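PDB 2BZV: fiber protein 2 from Human adenovirus type 41, which forms, as a homotrimer, the receptor-binding head of the virus's short fiber, probably attaching the virion to host cells through the receptor CXCAR. Local coordinates for residues L38-T43 with L72-D77. Residues are numbered along the deposited sequence; the frame is centred on the assembly and turned at random.
Sequences LFLCLT and LKLPFD
L72 meets L38 through methyl groups alone: its CD2 stands 3.5 Å from L38 CD2 and 3.8 Å from L38 CD1, so one methyl faces both branches of the opposing leucine. Both side chains extend straight at each other and touch tip to tip. In each of them CG lies opposite the backbone N (chi1 169° in L72, 177° in L38), a matched extension that brings the branched ends together midway between strands whose CA atoms are 9.9 Å apart. K73, next along, turns to the outer side and hydrogen-bonds through NZ to the backbone O of E141. L74 repeats the inward pattern against L40, its CD1 lying 3.5 Å from L40 CD2. With CG beside its backbone N (chi1 -58°), L74 still presents CD1 to L40, whose CG is anti to N, reaching the same end-on contact from a different torsion. The CA atoms of this pair are 10.7 Å apart, a spacing spanned by two leucine side chains meeting end to end between facing sheets, and too wide for backbone pairing. Both closest carbon pairs are tighter than ordinary van der Waals contact, evidence of close packing in the interior. P75 is directed to the other side, against C85 and I142, and F76 points inward again, but its CZ stays 6.0 Å from L42 CD1 and the ring packs on M108. This alternation is that of a beta-sandwich core, in keeping with the knob fold. Strand 36-45 runs between 18-20 and 48-57 in one sheet, where I53 backs L38 and L40, while its other face, at F39 and C41, packs on I170 of a neighbouring subunit. Strand 69-76 borders the second sheet, beside 146-153, whose W152 and F150 flank L72 and L74.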
loop_
_atom_site.group_PDB
_atom_site.type_symbol
_atom_site.label_atom_id
_atom_site.label_comp_id
_atom_site.label_asym_id
_atom_site.label_seq_id
_atom_site.Cartn_x
_atom_site.Cartn_y
_atom_site.Cartn_z
ATOM N N LEU A 38 -2.491 0.003 -21.465
ATOM C CA LEU A 38 -2.383 -0.595 -20.142
ATOM C C LEU A 38 -1.108 -0.127 -19.480
ATOM O O LEU A 38 -0.007 -0.327 -20.012
ATOM C CB LEU A 38 -2.361 -2.121 -20.241
ATOM C CG LEU A 38 -2.174 -2.836 -18.887
ATOM C CD1 LEU A 38 -3.377 -2.613 -17.976
ATOM C CD2 LEU A 38 -1.948 -4.313 -19.091
ATOM N N PHE A 39 -1.249 0.470 -18.309
ATOM C CA PHE A 39 -0.105 0.813 -17.476
ATOM C C PHE A 39 -0.212 0.029 -16.174
ATOM O O PHE A 39 -0.994 0.355 -15.296
ATOM C CB PHE A 39 -0.052 2.314 -17.202
ATOM C CG PHE A 39 1.071 2.678 -16.275
ATOM C CD1 PHE A 39 2.381 2.562 -16.671
ATOM C CD2 PHE A 39 0.791 3.058 -14.965
ATOM C CE1 PHE A 39 3.439 2.879 -15.806
ATOM C CE2 PHE A 39 1.826 3.398 -14.110
ATOM C CZ PHE A 39 3.147 3.324 -14.541
ATOM N N LEU A 40 0.590 -1.023 -16.086
ATOM C CA LEU A 40 0.712 -1.864 -14.889
ATOM C C LEU A 40 2.133 -1.692 -14.397
ATOM O O LEU A 40 3.076 -1.825 -15.186
ATOM C CB LEU A 40 0.419 -3.321 -15.243
ATOM C CG LEU A 40 0.682 -4.336 -14.137
ATOM C CD1 LEU A 40 -0.161 -4.077 -12.888
ATOM C CD2 LEU A 40 0.399 -5.737 -14.642
ATOM N N CYS A 41 2.286 -1.400 -13.103
ATOM C CA CYS A 41 3.592 -1.229 -12.496
ATOM C C CYS A 41 3.643 -2.079 -11.231
ATOM O O CYS A 41 2.766 -1.921 -10.362
ATOM C CB CYS A 41 3.831 0.248 -12.160
ATOM S SG CYS A 41 5.454 0.556 -11.408
ATOM N N LEU A 42 4.628 -2.970 -11.152
ATOM C CA LEU A 42 4.848 -3.856 -10.007
ATOM C C LEU A 42 6.175 -3.508 -9.375
ATOM O O LEU A 42 7.189 -3.500 -10.071
ATOM C CB LEU A 42 4.907 -5.323 -10.471
ATOM C CG LEU A 42 3.699 -5.846 -11.258
ATOM C CD1 LEU A 42 3.937 -7.296 -11.661
ATOM C CD2 LEU A 42 2.413 -5.700 -10.462
ATOM N N THR A 43 6.183 -3.289 -8.060
ATOM C CA THR A 43 7.457 -3.091 -7.359
ATOM C C THR A 43 7.538 -4.093 -6.212
ATOM O O THR A 43 6.608 -4.264 -5.423
ATOM C CB THR A 43 7.666 -1.641 -6.866
ATOM O OG1 THR A 43 6.617 -1.271 -5.969
ATOM C CG2 THR A 43 7.684 -0.695 -8.048
ATOM N N LEU A 72 -9.117 -8.599 -17.871
ATOM C CA LEU A 72 -7.814 -8.690 -18.515
ATOM C C LEU A 72 -7.020 -9.755 -17.792
ATOM O O LEU A 72 -6.814 -9.644 -16.585
ATOM C CB LEU A 72 -7.063 -7.352 -18.418
ATOM C CG LEU A 72 -5.579 -7.379 -18.827
ATOM C CD1 LEU A 72 -5.472 -7.629 -20.320
ATOM C CD2 LEU A 72 -4.871 -6.080 -18.418
ATOM N N LYS A 73 -6.549 -10.756 -18.524
ATOM C CA LYS A 73 -5.736 -11.820 -17.951
ATOM C C LYS A 73 -4.305 -11.723 -18.456
ATOM O O LYS A 73 -4.068 -11.662 -19.670
ATOM C CB LYS A 73 -6.327 -13.188 -18.296
ATOM C CG LYS A 73 -5.614 -14.313 -17.588
ATOM C CD LYS A 73 -6.403 -15.589 -17.771
ATOM C CE LYS A 73 -5.718 -16.689 -16.993
ATOM N NZ LYS A 73 -6.438 -17.989 -17.197
ATOM N N LEU A 74 -3.359 -11.739 -17.526
ATOM C CA LEU A 74 -1.933 -11.775 -17.854
ATOM C C LEU A 74 -1.395 -13.125 -17.383
ATOM O O LEU A 74 -1.270 -13.362 -16.176
ATOM C CB LEU A 74 -1.163 -10.641 -17.177
ATOM C CG LEU A 74 -1.656 -9.225 -17.514
ATOM C CD1 LEU A 74 -0.782 -8.213 -16.811
ATOM C CD2 LEU A 74 -1.660 -8.953 -19.013
ATOM N N PRO A 75 -1.125 -14.034 -18.324
ATOM C CA PRO A 75 -0.612 -15.359 -17.989
ATOM C C PRO A 75 0.907 -15.423 -18.062
ATOM O O PRO A 75 1.511 -14.760 -18.919
ATOM C CB PRO A 75 -1.220 -16.231 -19.099
ATOM C CG PRO A 75 -1.218 -15.323 -20.307
ATOM C CD PRO A 75 -1.364 -13.908 -19.776
ATOM N N PHE A 76 1.508 -16.234 -17.196
ATOM C CA PHE A 76 2.963 -16.400 -17.152
ATOM C C PHE A 76 3.304 -17.882 -17.109
ATOM O O PHE A 76 2.535 -18.690 -16.584
ATOM C CB PHE A 76 3.564 -15.730 -15.905
ATOM C CG PHE A 76 3.276 -14.249 -15.825
ATOM C CD1 PHE A 76 4.200 -13.313 -16.275
ATOM C CD2 PHE A 76 2.081 -13.797 -15.301
ATOM C CE1 PHE A 76 3.904 -11.954 -16.209
ATOM C CE2 PHE A 76 1.787 -12.450 -15.226
ATOM C CZ PHE A 76 2.700 -11.531 -15.683
ATOM N N ASP A 77 4.477 -18.221 -17.636
ATOM C CA ASP A 77 4.973 -19.588 -17.494
ATOM C C ASP A 77 5.560 -19.800 -16.095
ATOM O O ASP A 77 5.596 -18.876 -15.265
ATOM C CB ASP A 77 5.931 -19.964 -18.640
ATOM C CG ASP A 77 7.275 -19.245 -18.602
ATOM O OD1 ASP A 77 7.638 -18.640 -17.572
ATOM O OD2 ASP A 77 7.983 -19.315 -19.634
#